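Local atomic coordinates of substrate binding periplasmic protein (Ralstonia solanacearum, PDB entry 3LOP), a protein that binds leucine between its two lobes and probably delivers such amino acids from the periplasm to a membrane transporter. Residues 87-91 with 92-96; 134-137 with 138-141; 163-167 with 168-172; 234-237 with 238-242; 294-297 with 298-302. All blocks are in the same frame, centred on the assembly; numbering follows the deposited sequence.

The five contacts are local and follow one another along the chain. None closes a long loop, and none nests with or crosses another. Contact 1 joins helix 83-91 to helix 94-98 beside the five-stranded parallel sheet. Contact 2 ends helix 125-138 and contact 3 ends helix 152-166, one just before strand 144-149 and the other just before strand 174-178 of the four-stranded sheet. These two touch: Val137 packs on His168 and Leu170, and Thr134 on Thr164. Contact 4 joins helices 233-240 and 242-245, after strand 224-227 of the same sheet. Contact 5 lies within helix 284-303, which returns to the five-stranded sheet and packs on strand 74-78.

Contact 1 (87-91 with 92-96); sequences EALMR and EGVLA
Leu89 and Val94 form the tight part of this turn. Leu89 CD2 lies 4.0 Å from Val94 CB, and both methyls of Val94 flank the same CD2. Leu95 CG, from the next residue, is 4.2 Å from Leu89 CB. The backbone here is held by three bonds. Glu92 N reaches Ala88 O at 2.8 Å, a helical bond four residues back. Gly93 N binds Met90 O at 3.0 Å, coming from above the carbonyl plane. Val94 N adds a weak bond to Leu89 O at 3.1 Å. The last two bonds and the positive phi of Gly93 make a Schellman motif. Gly93 is also the N-cap of the next helix. Water 1 donates to Leu89 O and accepts from Ala96 N, so it bridges the two helices. The solvent side is looser. Arg91 CG stands anti to the backbone N (chi1 -178°), and the chain then bends at chi3 (-53°). Glu87 O lies over one face of the guanidinium, offset toward its rim. Water 2 lies at the edge of that group, in plane, 2.7 Å from Arg91 NH1. The same water donates to Glu92 OE2 at 3.0 Å. The opposite charges of Arg91 and Glu92 are therefore linked through water, not by direct contact. Glu92 and Val94 pack on Val62 of helix 58-71, and Ala88 on Ile58. On the other flank, selenomethionine Met90 and Leu95 touch Val118 of strand 118-119. The turn thus sits between that helix and that strand.

Contact 2 (134-137 with 138-141); sequences TALV and TIGV
The carbonyl of Thr134 is met on both faces of its plane by Thr138. The backbone N of Thr138 comes from one face, 2.9 Å from Thr134 O. The hydroxyl OG1 of Thr138 comes from the other and donates to the same Thr134 O at 2.7 Å. Thr138 OG1 is placed for this by a chi1 of -62°, which sets it beside its own backbone N and anti to its carbonyl carbon. Two bonds from one residue thus grip this oxygen. The carbonyl O of Val137 is approached from above its plane by Gly140 N, at 3.0 Å. Water 3 donates to Val137 O and also to Val141 O, tying the helix end to the departing chain. Leu136 O takes Val141 N at 3.0 Å, again from above the carbonyl plane, and a weak bond from Ile139 N. Ile139 CG1 takes the position between its backbone N and carbonyl carbon (chi1 63°). This brings Ile139 CG1 to 2.9 Å from Leu136 O, a tight, unbonded carbon-oxygen contact. The apolar part is small. Leu136 CB meets Val141 CB at 4.0 Å, and Leu136 CD2 packs on Val141 CG2. Ile139 CD1 comes to the same methyl, Leu136 CD2, more loosely, at 4.4 Å. Thr134 OG1 is bonded to Asp130 O, one turn earlier. Val137 rests on Leu165 of helix 152-166. The arrangement is a Schellman motif with Gly140 as its C-prime residue. It ends helix 125-138 and turns the chain toward strand 144-149, a helix-to-strand link of the parallel alpha/beta fold.

Contact 3 (163-167 with 168-172); sequences RTLKA and HALAI
Leu165 and Leu170 cross at an angle where a Schellman motif ends helix 152-166. Ala169 is the C-prime residue and has positive phi (57°) although it is not a glycine. The backbone bonds come first. Leu165 O accepts from Leu170 N at 2.9 Å and from His168 N at 2.8 Å. The two donors arrive from opposite faces of the carbonyl plane. Ala169 N binds Lys166 O at 3.0 Å, which closes a type I turn from Lys166 to Ala169. The apolar contacts follow the same fold-back. Leu165 CB is 4.0 Å from Leu170 CB, and Leu165 CD2 lies near both CB and CD1 of Leu170. Leu165 CD1 rests against the Ala171-Ile172 peptide, touching Ala171 C and Ile172 N, and meets Ile172 CG1 at 4.0 Å. Beyond the contact, Leu165 touches Ile133 of helix 125-138 and Ile144 of strand 144-149, while Ile172 packs on Val146. The turn thus brings the chain from the helix layer to the sheet before strand 174-178. Thr164 OG1 is bonded to Asp130 OD1 and Gly160 O. The side-chain polar contact belongs to His168. Its CG lies beside the backbone N (chi1 -61°), which swings the ring back toward the helix. Ala167 O sits over one ring face. His168 ND1 donates to Thr164 O at 3.1 Å, with the oxygen 26° out of the ring plane.

Contact 4 (234-237 with 238-242); sequences GILQ and KVAGL
Gln237 O is shared by Gly241 N and a water. Gly241 N makes a weak bond to Gln237 O at 2.9 Å. Water 4 donates to the same Gln237 O and accepts from Leu242 N at 2.9 Å. The water thus spans the break between the two helices. The bonds before it are regular. Ala240 N meets Leu236 O at 2.8 Å and Val239 N meets Ile235 O at 3.0 Å. Lys238 N to Gly234 O is longer, at 3.3 Å. Among the side chains, Ile235 and Val239 lie side by side and point the same way, with their CG2 atoms 4.1 Å apart. Leu236 CD1 approaches Ala240 CB less closely, at 4.4 Å. The Lys238 chain bends at chi2 and chi3, and its end leads away from the first turn. Leu236 rests on Ala210 and Val213 of helix 206-218. Arg214 NH2 of that helix bonds Val239 O near the helix end. Val245 of the next helix touches Leu236, Gln237 and Ala240. Gly241 has positive phi (95°), backbone angles that call for glycine. It ends helix 233-240 and is the N-cap of helix 242-245. This is a glycine-terminated helix leading directly into a second helix, after strand 224-227 in the lobe built on the four-stranded parallel sheet.

Contact 5 (294-297 with 298-302); sequences KVLA and EAIRR
Helix 284-303 carries this contact in one regular run, with residues four apart meeting along it. Leu296 and Ile300 are the main apolar pair. Leu296 CG is 3.9 Å from Ile300 CD1, and Leu296 CD1 lies beside Ile300 CG1. With CG1 beside the backbone N (chi1 -65°), Ile300 leans back over the previous turn, its CG1 3.2 Å from Leu296 O. The same Leu296 O accepts from Ile300 N at 2.9 Å. Arg301 N to Ala297 O and Glu298 N to Lys294 O continue the same helical pattern, and Ala299 N to Val295 O is slightly longer at 3.2 Å. Glu298 points its carboxylate along the helix toward Arg301 and Arg302. It bends at chi2 (59°) after starting anti to the backbone N. Arg301 grips it side-on with two nitrogens. Arg301 NE donates to Glu298 OE1 at 3.1 Å; the oxygen is in the guanidinium plane, but NE lies above the carboxylate plane. Arg301 NH2 reaches Glu298 OE2 at 2.8 Å, on the syn side. Arg302 NE takes the anti side of Glu298 OE2, also at 2.8 Å. This oxygen therefore has two arginine donors. The two positive guanidinium groups probably favour the ionised carboxylate. On the buried flank, Leu296 packs on Ala76 and Leu78 of strand 74-78, and Ile300 on Val75. Ala297 meets Tyr32 and Leu36 of helix 19-38, and Ala299 meets Ala315 and Leu316 of helix 309-317. Lys294 NZ pairs with Glu267. The pattern is that of a helix packed on the parallel sheet and between neighbouring helices, with a Glu298-Arg301-Arg302 salt-bridge network toward its C-terminal end.

Contact 1 (87-91 with 92-96)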
loop_
_atom_site.group_PDB
_atom_site.type_symbol
_atom_site.label_atom_id
_atom_site.label_comp_id
_atom_site.label_asym_id
_atom_site.label_seq_id
_atom_site.Cartn_x
_atom_site.Cartn_y
_atom_site.Cartn_z
ATOM N N GLU A 87 4.770 12.657 0.704
ATOM C CA GLU A 87 4.410 14.070 0.728
ATOM C C GLU A 87 5.658 14.948 0.797
ATOM O O GLU A 87 5.657 16.068 0.284
ATOM C CB GLU A 87 3.446 14.367 1.885
ATOM C CG GLU A 87 2.096 13.671 1.714
ATOM C CD GLU A 87 1.061 14.072 2.750
ATOM O OE1 GLU A 87 1.445 14.523 3.848
ATOM O OE2 GLU A 87 -0.148 13.917 2.470
ATOM N N ALA A 88 6.725 14.439 1.410
ATOM C CA ALA A 88 7.972 15.198 1.488
ATOM C C ALA A 88 8.607 15.244 0.096
ATOM O O ALA A 88 9.138 16.273 -0.323
ATOM C CB ALA A 88 8.929 14.557 2.491
ATOM N N LEU A 89 8.554 14.131 -0.629
ATOM C CA LEU A 89 9.112 14.104 -1.979
ATOM C C LEU A 89 8.394 15.127 -2.851
ATOM O O LEU A 89 9.006 15.769 -3.703
ATOM C CB LEU A 89 8.961 12.717 -2.610
ATOM C CG LEU A 89 9.799 11.582 -2.022
ATOM C CD1 LEU A 89 9.421 10.265 -2.690
ATOM C CD2 LEU A 89 11.275 11.877 -2.227
HETATM N N MSE A 90 7.090 15.271 -2.640
HETATM C CA MSE A 90 6.295 16.220 -3.412
HETATM C C MSE A 90 6.584 17.650 -2.953
HETATM O O MSE A 90 6.963 18.508 -3.749
HETATM C CB MSE A 90 4.798 15.914 -3.249
HETATM C CG MSE A 90 4.398 14.504 -3.677
HETATM SE SE MSE A 90 2.485 14.151 -3.591
HETATM C CE MSE A 90 2.253 14.069 -1.690
ATOM N N ARG A 91 6.416 17.887 -1.658
ATOM C CA ARG A 91 6.630 19.203 -1.065
ATOM C C ARG A 91 8.018 19.783 -1.315
ATOM O O ARG A 91 8.156 20.960 -1.654
ATOM C CB ARG A 91 6.377 19.130 0.442
ATOM C CG ARG A 91 6.527 20.453 1.173
ATOM C CD ARG A 91 6.401 20.272 2.679
ATOM N NE ARG A 91 5.174 19.571 3.050
ATOM C CZ ARG A 91 5.127 18.312 3.479
ATOM N NH1 ARG A 91 6.242 17.605 3.599
ATOM N NH2 ARG A 91 3.960 17.760 3.786
ATOM N N GLU A 92 9.046 18.959 -1.142
ATOM C CA GLU A 92 10.417 19.414 -1.329
ATOM C C GLU A 92 10.859 19.460 -2.792
ATOM O O GLU A 92 11.999 19.815 -3.091
ATOM C CB GLU A 92 11.359 18.547 -0.494
ATOM C CG GLU A 92 11.110 18.714 0.999
ATOM C CD GLU A 92 12.010 17.854 1.856
ATOM O OE1 GLU A 92 13.238 17.871 1.633
ATOM O OE2 GLU A 92 11.487 17.172 2.764
ATOM N N GLY A 93 9.949 19.101 -3.693
ATOM C CA GLY A 93 10.240 19.141 -5.116
ATOM C C GLY A 93 11.286 18.175 -5.640
ATOM O O GLY A 93 11.908 18.435 -6.670
ATOM N N VAL A 94 11.476 17.055 -4.951
ATOM C CA VAL A 94 12.462 16.071 -5.376
ATOM C C VAL A 94 12.090 15.437 -6.715
ATOM O O VAL A 94 12.936 15.283 -7.599
ATOM C CB VAL A 94 12.616 14.953 -4.325
ATOM C CG1 VAL A 94 13.651 13.944 -4.788
ATOM C CG2 VAL A 94 13.025 15.554 -2.988
ATOM N N LEU A 95 10.824 15.064 -6.863
ATOM C CA LEU A 95 10.378 14.446 -8.104
ATOM C C LEU A 95 10.411 15.450 -9.250
ATOM O O LEU A 95 10.806 15.114 -10.363
ATOM C CB LEU A 95 8.962 13.889 -7.945
ATOM C CG LEU A 95 8.757 12.847 -6.842
ATOM C CD1 LEU A 95 7.287 12.453 -6.797
ATOM C CD2 LEU A 95 9.631 11.630 -7.100
ATOM N N ALA A 96 10.000 16.684 -8.973
ATOM C CA ALA A 96 9.987 17.726 -9.995
ATOM C C ALA A 96 11.395 18.012 -10.503
ATOM O O ALA A 96 11.610 18.215 -11.697
ATOM C CB ALA A 96 9.374 19.002 -9.429
HETATM O O HOH W 1 8.465 16.931 -6.307
HETATM O O HOH W 2 8.876 18.345 3.744
#

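Contact 2 (134-137 with 138-141)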
loop_
_atom_site.group_PDB
_atom_site.type_symbol
_atom_site.label_atom_id
_atom_site.label_comp_id
_atom_site.label_asym_id
_atom_site.label_seq_id
_atom_site.Cartn_x
_atom_site.Cartn_y
_atom_site.Cartn_z
ATOM N N THR A 134 -19.284 2.881 6.174
ATOM C CA THR A 134 -20.690 2.868 5.788
ATOM C C THR A 134 -21.292 1.489 6.048
ATOM O O THR A 134 -22.459 1.375 6.423
ATOM C CB THR A 134 -20.868 3.245 4.306
ATOM O OG1 THR A 134 -20.409 4.585 4.104
ATOM C CG2 THR A 134 -22.333 3.160 3.903
ATOM N N ALA A 135 -20.492 0.445 5.853
ATOM C CA ALA A 135 -20.959 -0.915 6.095
ATOM C C ALA A 135 -21.290 -1.080 7.578
ATOM O O ALA A 135 -22.301 -1.691 7.929
ATOM C CB ALA A 135 -19.894 -1.922 5.676
ATOM N N LEU A 136 -20.439 -0.531 8.443
ATOM C CA LEU A 136 -20.655 -0.616 9.888
ATOM C C LEU A 136 -21.923 0.124 10.290
ATOM O O LEU A 136 -22.753 -0.402 11.033
ATOM C CB LEU A 136 -19.469 -0.016 10.650
ATOM C CG LEU A 136 -18.145 -0.787 10.703
ATOM C CD1 LEU A 136 -17.090 0.087 11.357
ATOM C CD2 LEU A 136 -18.318 -2.077 11.479
ATOM N N VAL A 137 -22.060 1.351 9.800
ATOM C CA VAL A 137 -23.226 2.169 10.103
ATOM C C VAL A 137 -24.497 1.476 9.627
ATOM O O VAL A 137 -25.511 1.470 10.325
ATOM C CB VAL A 137 -23.118 3.558 9.427
ATOM C CG1 VAL A 137 -24.430 4.320 9.558
ATOM C CG2 VAL A 137 -21.989 4.358 10.061
ATOM N N THR A 138 -24.435 0.876 8.441
ATOM C CA THR A 138 -25.599 0.201 7.884
ATOM C C THR A 138 -26.081 -0.955 8.756
ATOM O O THR A 138 -27.279 -1.236 8.806
ATOM C CB THR A 138 -25.310 -0.306 6.456
ATOM O OG1 THR A 138 -25.023 0.818 5.610
ATOM C CG2 THR A 138 -26.516 -1.057 5.892
ATOM N N ILE A 139 -25.159 -1.620 9.450
ATOM C CA ILE A 139 -25.542 -2.731 10.314
ATOM C C ILE A 139 -25.850 -2.287 11.743
ATOM O O ILE A 139 -26.022 -3.119 12.629
ATOM C CB ILE A 139 -24.462 -3.840 10.359
ATOM C CG1 ILE A 139 -23.162 -3.296 10.947
ATOM C CG2 ILE A 139 -24.238 -4.395 8.964
ATOM C CD1 ILE A 139 -22.110 -4.362 11.182
ATOM N N GLY A 140 -25.902 -0.977 11.968
ATOM C CA GLY A 140 -26.250 -0.478 13.288
ATOM C C GLY A 140 -25.175 0.010 14.238
ATOM O O GLY A 140 -25.495 0.421 15.356
ATOM N N VAL A 141 -23.915 -0.032 13.823
ATOM C CA VAL A 141 -22.834 0.431 14.687
ATOM C C VAL A 141 -22.888 1.946 14.847
ATOM O O VAL A 141 -23.052 2.677 13.870
ATOM C CB VAL A 141 -21.457 0.035 14.112
ATOM C CG1 VAL A 141 -20.338 0.671 14.924
ATOM C CG2 VAL A 141 -21.319 -1.476 14.122
HETATM O O HOH W 3 -25.612 2.904 12.756
#

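Contact 3 (163-167 with 168-172)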
loop_
_atom_site.group_PDB
_atom_site.type_symbol
_atom_site.label_atom_id
_atom_site.label_comp_id
_atom_site.label_asym_id
_atom_site.label_seq_id
_atom_site.Cartn_x
_atom_site.Cartn_y
_atom_site.Cartn_z
ATOM N N ARG A 163 -15.376 12.335 8.345
ATOM C CA ARG A 163 -16.166 12.770 7.197
ATOM C C ARG A 163 -17.292 11.788 6.895
ATOM O O ARG A 163 -18.443 12.187 6.710
ATOM C CB ARG A 163 -15.266 12.921 5.968
ATOM C CG ARG A 163 -15.989 13.420 4.723
ATOM C CD ARG A 163 -15.010 13.615 3.578
ATOM N NE ARG A 163 -13.938 14.534 3.948
ATOM C CZ ARG A 163 -12.871 14.787 3.196
ATOM N NH1 ARG A 163 -12.727 14.189 2.022
ATOM N NH2 ARG A 163 -11.945 15.635 3.623
ATOM N N THR A 164 -16.959 10.503 6.847
ATOM C CA THR A 164 -17.952 9.479 6.562
ATOM C C THR A 164 -19.009 9.432 7.660
ATOM O O THR A 164 -20.204 9.364 7.379
ATOM C CB THR A 164 -17.292 8.091 6.425
ATOM O OG1 THR A 164 -16.284 8.142 5.407
ATOM C CG2 THR A 164 -18.332 7.038 6.041
ATOM N N LEU A 165 -18.578 9.486 8.915
ATOM C CA LEU A 165 -19.528 9.438 10.019
ATOM C C LEU A 165 -20.443 10.657 10.044
ATOM O O LEU A 165 -21.626 10.545 10.374
ATOM C CB LEU A 165 -18.791 9.300 11.354
ATOM C CG LEU A 165 -18.143 7.933 11.602
ATOM C CD1 LEU A 165 -17.420 7.941 12.947
ATOM C CD2 LEU A 165 -19.215 6.844 11.574
ATOM N N LYS A 166 -19.902 11.819 9.685
ATOM C CA LYS A 166 -20.692 13.047 9.669
ATOM C C LYS A 166 -21.857 12.913 8.691
ATOM O O LYS A 166 -22.941 13.456 8.923
ATOM C CB LYS A 166 -19.817 14.239 9.270
ATOM C CG LYS A 166 -20.550 15.578 9.298
ATOM C CD LYS A 166 -19.633 16.714 8.877
ATOM C CE LYS A 166 -20.366 18.048 8.875
ATOM N NZ LYS A 166 -20.880 18.402 10.226
ATOM N N ALA A 167 -21.627 12.188 7.601
ATOM C CA ALA A 167 -22.653 11.974 6.586
ATOM C C ALA A 167 -23.819 11.177 7.164
ATOM O O ALA A 167 -24.900 11.121 6.575
ATOM C CB ALA A 167 -22.060 11.239 5.389
ATOM N N HIS A 168 -23.592 10.555 8.315
ATOM C CA HIS A 168 -24.625 9.766 8.972
ATOM C C HIS A 168 -24.961 10.319 10.351
ATOM O O HIS A 168 -25.487 9.605 11.207
ATOM C CB HIS A 168 -24.180 8.306 9.078
ATOM C CG HIS A 168 -23.945 7.657 7.750
ATOM N ND1 HIS A 168 -22.691 7.516 7.199
ATOM C CD2 HIS A 168 -24.813 7.150 6.844
ATOM C CE1 HIS A 168 -22.797 6.949 6.009
ATOM N NE2 HIS A 168 -24.074 6.717 5.770
ATOM N N ALA A 169 -24.655 11.598 10.552
ATOM C CA ALA A 169 -24.927 12.281 11.812
ATOM C C ALA A 169 -24.267 11.594 13.004
ATOM O O ALA A 169 -24.832 11.546 14.099
ATOM C CB ALA A 169 -26.435 12.385 12.033
ATOM N N LEU A 170 -23.070 11.066 12.783
ATOM C CA LEU A 170 -22.319 10.387 13.836
ATOM C C LEU A 170 -20.929 11.003 13.958
ATOM O O LEU A 170 -20.506 11.777 13.104
ATOM C CB LEU A 170 -22.187 8.892 13.520
ATOM C CG LEU A 170 -23.467 8.053 13.514
ATOM C CD1 LEU A 170 -23.179 6.690 12.905
ATOM C CD2 LEU A 170 -24.002 7.908 14.933
ATOM N N ALA A 171 -20.226 10.660 15.031
ATOM C CA ALA A 171 -18.878 11.165 15.252
ATOM C C ALA A 171 -18.054 10.096 15.956
ATOM O O ALA A 171 -18.605 9.178 16.560
ATOM C CB ALA A 171 -18.922 12.436 16.097
ATOM N N ILE A 172 -16.734 10.212 15.865
ATOM C CA ILE A 172 -15.843 9.255 16.508
ATOM C C ILE A 172 -16.057 9.279 18.018
ATOM O O ILE A 172 -16.125 10.348 18.627
ATOM C CB ILE A 172 -14.371 9.581 16.185
ATOM C CG1 ILE A 172 -14.132 9.403 14.683
ATOM C CG2 ILE A 172 -13.439 8.680 16.990
ATOM C CD1 ILE A 172 -12.761 9.853 14.224
#

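Contact 4 (234-237 with 238-242)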
loop_
_atom_site.group_PDB
_atom_site.type_symbol
_atom_site.label_atom_id
_atom_site.label_comp_id
_atom_site.label_asym_id
_atom_site.label_seq_id
_atom_site.Cartn_x
_atom_site.Cartn_y
_atom_site.Cartn_z
ATOM N N GLY A 234 -2.258 -10.787 6.106
ATOM C CA GLY A 234 -1.434 -11.974 6.238
ATOM C C GLY A 234 -0.419 -11.760 7.339
ATOM O O GLY A 234 -0.221 -12.619 8.197
ATOM N N ILE A 235 0.223 -10.598 7.315
ATOM C CA ILE A 235 1.217 -10.247 8.318
ATOM C C ILE A 235 0.537 -10.059 9.671
ATOM O O ILE A 235 1.051 -10.484 10.707
ATOM C CB ILE A 235 1.931 -8.932 7.956
ATOM C CG1 ILE A 235 2.577 -9.050 6.575
ATOM C CG2 ILE A 235 2.971 -8.597 9.014
ATOM C CD1 ILE A 235 3.229 -7.770 6.093
ATOM N N LEU A 236 -0.628 -9.423 9.653
ATOM C CA LEU A 236 -1.376 -9.163 10.875
ATOM C C LEU A 236 -1.680 -10.433 11.665
ATOM O O LEU A 236 -1.412 -10.502 12.864
ATOM C CB LEU A 236 -2.682 -8.432 10.544
ATOM C CG LEU A 236 -3.577 -8.020 11.717
ATOM C CD1 LEU A 236 -2.832 -7.058 12.626
ATOM C CD2 LEU A 236 -4.843 -7.361 11.191
ATOM N N GLN A 237 -2.230 -11.442 11.000
ATOM C CA GLN A 237 -2.562 -12.675 11.703
ATOM C C GLN A 237 -1.319 -13.429 12.166
ATOM O O GLN A 237 -1.345 -14.109 13.188
ATOM C CB GLN A 237 -3.453 -13.571 10.832
ATOM C CG GLN A 237 -2.808 -14.139 9.590
ATOM C CD GLN A 237 -3.804 -14.911 8.741
ATOM O OE1 GLN A 237 -4.547 -14.328 7.949
ATOM N NE2 GLN A 237 -3.838 -16.223 8.919
ATOM N N LYS A 238 -0.223 -13.294 11.426
ATOM C CA LYS A 238 1.021 -13.964 11.794
ATOM C C LYS A 238 1.608 -13.383 13.078
ATOM O O LYS A 238 1.960 -14.117 14.005
ATOM C CB LYS A 238 2.045 -13.834 10.662
ATOM C CG LYS A 238 3.475 -14.191 11.061
ATOM C CD LYS A 238 3.602 -15.639 11.511
ATOM C CE LYS A 238 3.296 -16.604 10.380
ATOM N NZ LYS A 238 3.457 -18.022 10.800
ATOM N N VAL A 239 1.701 -12.060 13.131
ATOM C CA VAL A 239 2.267 -11.377 14.287
ATOM C C VAL A 239 1.328 -11.271 15.487
ATOM O O VAL A 239 1.738 -11.510 16.621
ATOM C CB VAL A 239 2.744 -9.962 13.894
ATOM C CG1 VAL A 239 3.348 -9.254 15.096
ATOM C CG2 VAL A 239 3.765 -10.062 12.767
ATOM N N ALA A 240 0.070 -10.920 15.244
ATOM C CA ALA A 240 -0.894 -10.773 16.331
ATOM C C ALA A 240 -1.535 -12.088 16.761
ATOM O O ALA A 240 -2.033 -12.203 17.883
ATOM C CB ALA A 240 -1.978 -9.778 15.935
ATOM N N GLY A 241 -1.523 -13.073 15.871
ATOM C CA GLY A 241 -2.122 -14.357 16.186
ATOM C C GLY A 241 -3.548 -14.432 15.681
ATOM O O GLY A 241 -4.326 -13.489 15.850
ATOM N N LEU A 242 -3.895 -15.558 15.069
ATOM C CA LEU A 242 -5.233 -15.756 14.529
ATOM C C LEU A 242 -6.338 -15.599 15.577
ATOM O O LEU A 242 -7.427 -15.124 15.263
ATOM C CB LEU A 242 -5.327 -17.134 13.868
ATOM C CG LEU A 242 -6.583 -17.408 13.040
ATOM C CD1 LEU A 242 -6.737 -16.339 11.959
ATOM C CD2 LEU A 242 -6.478 -18.786 12.416
HETATM O O HOH W 4 -1.782 -17.227 13.939
#

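Contact 5 (294-297 with 298-302)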
loop_
_atom_site.group_PDB
_atom_site.type_symbol
_atom_site.label_atom_id
_atom_site.label_comp_id
_atom_site.label_asym_id
_atom_site.label_seq_id
_atom_site.Cartn_x
_atom_site.Cartn_y
_atom_site.Cartn_z
ATOM N N LYS A 294 4.651 -4.132 -12.965
ATOM C CA LYS A 294 4.082 -4.507 -14.255
ATOM C C LYS A 294 3.476 -3.296 -14.965
ATOM O O LYS A 294 3.604 -3.156 -16.179
ATOM C CB LYS A 294 3.026 -5.605 -14.083
ATOM C CG LYS A 294 2.552 -6.176 -15.411
ATOM C CD LYS A 294 1.724 -7.436 -15.228
ATOM C CE LYS A 294 1.353 -8.029 -16.580
ATOM N NZ LYS A 294 0.557 -9.278 -16.429
ATOM N N VAL A 295 2.812 -2.425 -14.209
ATOM C CA VAL A 295 2.222 -1.223 -14.791
ATOM C C VAL A 295 3.335 -0.345 -15.366
ATOM O O VAL A 295 3.221 0.177 -16.476
ATOM C CB VAL A 295 1.432 -0.424 -13.732
ATOM C CG1 VAL A 295 1.091 0.963 -14.260
ATOM C CG2 VAL A 295 0.155 -1.169 -13.377
ATOM N N LEU A 296 4.413 -0.184 -14.604
ATOM C CA LEU A 296 5.539 0.619 -15.061
ATOM C C LEU A 296 6.177 -0.020 -16.292
ATOM O O LEU A 296 6.535 0.671 -17.241
ATOM C CB LEU A 296 6.579 0.760 -13.943
ATOM C CG LEU A 296 7.887 1.472 -14.305
ATOM C CD1 LEU A 296 7.607 2.867 -14.865
ATOM C CD2 LEU A 296 8.761 1.561 -13.061
ATOM N N ALA A 297 6.311 -1.343 -16.277
ATOM C CA ALA A 297 6.909 -2.053 -17.401
ATOM C C ALA A 297 6.138 -1.815 -18.699
ATOM O O ALA A 297 6.741 -1.664 -19.758
ATOM C CB ALA A 297 6.983 -3.549 -17.100
ATOM N N GLU A 298 4.809 -1.784 -18.616
ATOM C CA GLU A 298 3.983 -1.552 -19.795
ATOM C C GLU A 298 4.241 -0.147 -20.333
ATOM O O GLU A 298 4.308 0.064 -21.544
ATOM C CB GLU A 298 2.503 -1.723 -19.444
ATOM C CG GLU A 298 1.515 -1.372 -20.560
ATOM C CD GLU A 298 1.698 -2.192 -21.831
ATOM O OE1 GLU A 298 2.338 -3.265 -21.789
ATOM O OE2 GLU A 298 1.181 -1.761 -22.881
ATOM N N ALA A 299 4.389 0.818 -19.430
ATOM C CA ALA A 299 4.657 2.186 -19.848
ATOM C C ALA A 299 6.026 2.252 -20.516
ATOM O O ALA A 299 6.194 2.916 -21.535
ATOM C CB ALA A 299 4.608 3.126 -18.649
ATOM N N ILE A 300 7.007 1.558 -19.943
ATOM C CA ILE A 300 8.345 1.557 -20.518
ATOM C C ILE A 300 8.308 0.928 -21.909
ATOM O O ILE A 300 8.961 1.407 -22.836
ATOM C CB ILE A 300 9.336 0.787 -19.616
ATOM C CG1 ILE A 300 9.481 1.521 -18.278
ATOM C CG2 ILE A 300 10.693 0.676 -20.306
ATOM C CD1 ILE A 300 10.369 0.817 -17.269
ATOM N N ARG A 301 7.528 -0.138 -22.052
ATOM C CA ARG A 301 7.398 -0.822 -23.333
ATOM C C ARG A 301 6.831 0.127 -24.386
ATOM O O ARG A 301 7.328 0.189 -25.511
ATOM C CB ARG A 301 6.479 -2.038 -23.194
ATOM C CG ARG A 301 6.419 -2.904 -24.447
ATOM C CD ARG A 301 5.389 -4.017 -24.310
ATOM N NE ARG A 301 4.024 -3.501 -24.349
ATOM C CZ ARG A 301 3.458 -2.965 -25.428
ATOM N NH1 ARG A 301 4.141 -2.875 -26.562
ATOM N NH2 ARG A 301 2.212 -2.515 -25.372
ATOM N N ARG A 302 5.792 0.868 -24.013
ATOM C CA ARG A 302 5.158 1.810 -24.928
ATOM C C ARG A 302 6.051 3.000 -25.260
ATOM O O ARG A 302 5.886 3.633 -26.307
ATOM C CB ARG A 302 3.841 2.316 -24.334
ATOM C CG ARG A 302 2.795 1.235 -24.129
ATOM C CD ARG A 302 1.492 1.847 -23.647
ATOM N NE ARG A 302 0.462 0.842 -23.408
ATOM C CZ ARG A 302 -0.832 1.117 -23.275
ATOM N NH1 ARG A 302 -1.261 2.371 -23.361
ATOM N NH2 ARG A 302 -1.701 0.138 -23.061
#